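Local coordinates for protein thioredoxin reductase (Streptococcus pyogenes, PDB 5UWY) that probably catalyses the NADPH-dependent reduction of the thioredoxin disulfide, passing electrons through a bound FAD and a redox-active pair of cysteines, at residues V149-Y161 / L178-N191. Residues are numbered along the deposited sequence; the frame is centred on the assembly and turned at random.
Sequences VGGGDSAVEEAIY and LRAQKILQDRAFAN. With PO4 (phosphate ion), chain D.
With CG lying beside its backbone N (chi1 -77°), the Asp153 carboxylate reaches across to the start of helix 182-190, while Arg179, its CG wedged between backbone N and carbonyl carbon (chi1 64°), runs an extended chain over the glycine turn. That turn, 150-152, has the strand-turn-helix form and GxGxxA sequence of a Rossmann nucleotide-binding motif, consistent with the NADPH domain of this reductase family. A phosphate ion, probably from the crystallisation liquor, occupies it: Ser154 offers its backbone N to O4 and also its hydroxyl, with OG 2.6 Å from O4, and the bond from Asp153 N to O2 is weak. The ion sits where, in Rossmann domains of this family, the pyrophosphate of NADPH would be expected, though no nucleotide is bound here, and the Arg179 guanidinium lies beside the ion with Gly152 CA over the centre of one face, 3.7 Å above the plane.

Two hydrogen bonds link the segments at this end. Arg179 N donates to Gly151 O at 3.2 Å, noticeably bent. Straighter is the bond from Gln181 N to the syn lone pair of Asp153 OD1 (165°), which ties the N-cap residue of helix 182-190 to the first turn of helix 153-162.

Further along, the helices run in broadly the same direction, and packing takes over. Val156 CG1 sits 3.8 Å from Ala188 CB, and its CG2 faces Ala180 CB. Glu157 slants across Leu184, its CG 3.8 Å from Leu184 CD2, and Glu304 of the second subunit approaches nearby. At the far end Ile160 meets Arg187 nearly at right angles, its CD1 3.9 Å from Arg187 CG.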
# COMPACT_ATOMS: atom_id res chain seq x y z
N VAL A 149 -12.88 23.44 11.66
CA VAL A 149 -13.66 24.36 10.84
C VAL A 149 -14.58 23.55 9.93
O VAL A 149 -14.13 22.66 9.19
CB VAL A 149 -12.76 25.29 10.02
CG1 VAL A 149 -13.60 26.33 9.30
CG2 VAL A 149 -11.73 25.95 10.91
N GLY A 150 -15.87 23.87 9.97
CA GLY A 150 -16.86 23.22 9.13
C GLY A 150 -18.10 22.83 9.92
O GLY A 150 -18.17 22.94 11.14
N GLY A 151 -19.10 22.36 9.17
CA GLY A 151 -20.36 21.96 9.76
C GLY A 151 -21.03 20.79 9.05
O GLY A 151 -22.21 20.51 9.31
N GLY A 152 -20.30 20.12 8.17
CA GLY A 152 -20.81 18.94 7.49
C GLY A 152 -20.43 17.66 8.22
O GLY A 152 -20.02 17.66 9.38
N ASP A 153 -20.57 16.55 7.50
CA ASP A 153 -20.17 15.26 8.06
C ASP A 153 -18.67 15.24 8.34
O ASP A 153 -18.23 14.73 9.38
CB ASP A 153 -20.54 14.13 7.10
CG ASP A 153 -22.02 13.78 7.16
OD1 ASP A 153 -22.68 14.14 8.16
OD2 ASP A 153 -22.52 13.15 6.20
N SER A 154 -17.87 15.80 7.43
CA SER A 154 -16.42 15.75 7.55
C SER A 154 -15.95 16.43 8.83
O SER A 154 -15.14 15.86 9.58
CB SER A 154 -15.78 16.41 6.33
OG SER A 154 -16.19 15.79 5.13
N ALA A 155 -16.44 17.64 9.09
CA ALA A 155 -15.99 18.39 10.26
C ALA A 155 -16.38 17.68 11.55
O ALA A 155 -15.56 17.56 12.47
CB ALA A 155 -16.57 19.80 10.23
N VAL A 156 -17.62 17.20 11.64
CA VAL A 156 -18.09 16.56 12.87
C VAL A 156 -17.30 15.28 13.13
O VAL A 156 -16.73 15.09 14.21
CB VAL A 156 -19.60 16.29 12.79
CG1 VAL A 156 -20.07 15.58 14.05
CG2 VAL A 156 -20.36 17.59 12.59
N GLU A 157 -17.26 14.38 12.14
CA GLU A 157 -16.60 13.10 12.35
C GLU A 157 -15.11 13.28 12.60
O GLU A 157 -14.53 12.62 13.47
CB GLU A 157 -16.84 12.18 11.15
CG GLU A 157 -17.96 11.19 11.38
CD GLU A 157 -17.69 9.83 10.78
OE1 GLU A 157 -18.55 8.93 10.93
OE2 GLU A 157 -16.62 9.65 10.15
N GLU A 158 -14.46 14.19 11.86
CA GLU A 158 -13.05 14.46 12.12
C GLU A 158 -12.85 15.06 13.51
O GLU A 158 -11.81 14.83 14.13
CB GLU A 158 -12.48 15.38 11.02
CG GLU A 158 -12.30 16.84 11.41
CD GLU A 158 -11.81 17.70 10.25
OE1 GLU A 158 -12.50 18.66 9.87
OE2 GLU A 158 -10.72 17.40 9.72
N ALA A 159 -13.84 15.79 14.02
CA ALA A 159 -13.74 16.35 15.36
C ALA A 159 -13.78 15.25 16.42
O ALA A 159 -12.91 15.19 17.30
CB ALA A 159 -14.85 17.38 15.60
N ILE A 160 -14.79 14.37 16.35
CA ILE A 160 -14.85 13.35 17.39
C ILE A 160 -13.72 12.34 17.23
O ILE A 160 -13.30 11.71 18.21
CB ILE A 160 -16.23 12.66 17.43
CG1 ILE A 160 -16.80 12.49 16.02
CG2 ILE A 160 -17.19 13.44 18.31
CD1 ILE A 160 -18.12 11.75 15.99
N TYR A 161 -13.17 12.19 16.02
CA TYR A 161 -11.92 11.45 15.89
C TYR A 161 -10.79 12.17 16.61
O TYR A 161 -9.94 11.54 17.25
CB TYR A 161 -11.56 11.22 14.42
CG TYR A 161 -10.19 10.62 14.23
CD1 TYR A 161 -9.97 9.26 14.42
CD2 TYR A 161 -9.11 11.41 13.85
CE1 TYR A 161 -8.71 8.70 14.24
CE2 TYR A 161 -7.85 10.86 13.67
CZ TYR A 161 -7.66 9.51 13.87
OH TYR A 161 -6.40 8.96 13.69
N LEU A 178 -26.27 22.54 12.24
CA LEU A 178 -25.36 21.67 11.51
C LEU A 178 -26.10 21.05 10.32
O LEU A 178 -27.29 20.74 10.41
CB LEU A 178 -24.82 20.57 12.42
CG LEU A 178 -23.89 21.00 13.56
CD1 LEU A 178 -23.60 19.82 14.48
CD2 LEU A 178 -22.61 21.59 13.01
N ARG A 179 -25.38 20.89 9.21
CA ARG A 179 -25.93 20.22 8.04
C ARG A 179 -25.56 18.74 8.00
O ARG A 179 -25.83 18.08 6.99
CB ARG A 179 -25.46 20.91 6.76
CG ARG A 179 -23.96 20.86 6.53
CD ARG A 179 -23.59 21.45 5.18
NE ARG A 179 -22.22 21.96 5.16
CZ ARG A 179 -21.20 21.32 4.58
NH1 ARG A 179 -21.40 20.16 3.97
NH2 ARG A 179 -19.99 21.85 4.61
N ALA A 180 -24.96 18.22 9.06
CA ALA A 180 -24.56 16.83 9.11
C ALA A 180 -25.75 15.93 9.44
O ALA A 180 -26.85 16.39 9.75
CB ALA A 180 -23.44 16.63 10.13
N GLN A 181 -25.51 14.62 9.36
CA GLN A 181 -26.52 13.65 9.75
C GLN A 181 -26.86 13.81 11.23
O GLN A 181 -26.01 14.17 12.05
CB GLN A 181 -26.02 12.23 9.49
CG GLN A 181 -25.17 12.09 8.24
CD GLN A 181 -25.47 10.83 7.47
OE1 GLN A 181 -25.33 9.72 7.98
NE2 GLN A 181 -25.89 10.99 6.21
N LYS A 182 -28.13 13.56 11.57
CA LYS A 182 -28.56 13.71 12.95
C LYS A 182 -27.89 12.70 13.87
O LYS A 182 -27.75 12.96 15.07
CB LYS A 182 -30.08 13.59 13.05
N ILE A 183 -27.48 11.55 13.33
CA ILE A 183 -26.80 10.55 14.14
C ILE A 183 -25.44 11.07 14.61
O ILE A 183 -25.08 10.94 15.78
CB ILE A 183 -26.67 9.23 13.36
CG1 ILE A 183 -25.68 8.29 14.05
CG2 ILE A 183 -26.27 9.49 11.91
CD1 ILE A 183 -25.59 6.93 13.39
N LEU A 184 -24.69 11.68 13.69
CA LEU A 184 -23.39 12.22 14.07
C LEU A 184 -23.52 13.51 14.87
O LEU A 184 -22.66 13.81 15.70
CB LEU A 184 -22.54 12.46 12.82
CG LEU A 184 -22.39 11.24 11.91
CD1 LEU A 184 -21.93 11.66 10.52
CD2 LEU A 184 -21.44 10.21 12.52
N GLN A 185 -24.58 14.28 14.62
CA GLN A 185 -24.86 15.43 15.48
C GLN A 185 -25.09 14.98 16.92
O GLN A 185 -24.46 15.51 17.85
CB GLN A 185 -26.08 16.20 14.96
CG GLN A 185 -25.86 16.92 13.64
CD GLN A 185 -26.93 17.96 13.37
OE1 GLN A 185 -27.27 18.77 14.23
NE2 GLN A 185 -27.48 17.94 12.15
N ASP A 186 -25.97 14.00 17.11
CA ASP A 186 -26.20 13.46 18.45
C ASP A 186 -24.92 12.90 19.06
O ASP A 186 -24.64 13.12 20.24
CB ASP A 186 -27.29 12.39 18.40
CG ASP A 186 -28.67 12.97 18.14
OD1 ASP A 186 -28.93 14.10 18.59
OD2 ASP A 186 -29.49 12.28 17.50
N ARG A 187 -24.14 12.18 18.25
CA ARG A 187 -22.88 11.62 18.75
C ARG A 187 -21.93 12.72 19.20
O ARG A 187 -21.20 12.55 20.19
CB ARG A 187 -22.23 10.76 17.66
CG ARG A 187 -20.95 10.07 18.09
CD ARG A 187 -20.98 8.59 17.73
NE ARG A 187 -21.28 8.39 16.31
CZ ARG A 187 -21.70 7.24 15.80
NH1 ARG A 187 -21.89 6.19 16.59
NH2 ARG A 187 -21.95 7.14 14.50
N ALA A 188 -21.92 13.85 18.49
CA ALA A 188 -21.06 14.96 18.88
C ALA A 188 -21.56 15.62 20.16
O ALA A 188 -20.80 15.78 21.12
CB ALA A 188 -20.97 15.98 17.75
N PHE A 189 -22.84 16.00 20.19
CA PHE A 189 -23.41 16.60 21.40
C PHE A 189 -23.22 15.70 22.61
O PHE A 189 -23.14 16.19 23.75
CB PHE A 189 -24.89 16.91 21.19
CG PHE A 189 -25.18 17.73 19.97
CD1 PHE A 189 -24.35 18.77 19.59
CD2 PHE A 189 -26.30 17.46 19.19
CE1 PHE A 189 -24.62 19.53 18.46
CE2 PHE A 189 -26.58 18.21 18.06
CZ PHE A 189 -25.74 19.24 17.70
N ALA A 190 -23.13 14.38 22.40
CA ALA A 190 -22.97 13.45 23.51
C ALA A 190 -21.55 13.41 24.05
O ALA A 190 -21.35 13.17 25.25
CB ALA A 190 -23.40 12.04 23.08
N ASN A 191 -20.55 13.65 23.20
CA ASN A 191 -19.16 13.60 23.66
C ASN A 191 -18.84 14.83 24.50
O ASN A 191 -19.20 15.96 24.15
CB ASN A 191 -18.22 13.50 22.46
CG ASN A 191 -16.74 13.52 22.86
OD1 ASN A 191 -16.23 14.51 23.38
ND2 ASN A 191 -16.06 12.41 22.61
P PO4 D . -19.13 17.61 3.79
O1 PO4 D . -19.22 17.48 2.29
O2 PO4 D . -20.51 17.88 4.35
O3 PO4 D . -18.20 18.74 4.15
O4 PO4 D . -18.61 16.31 4.37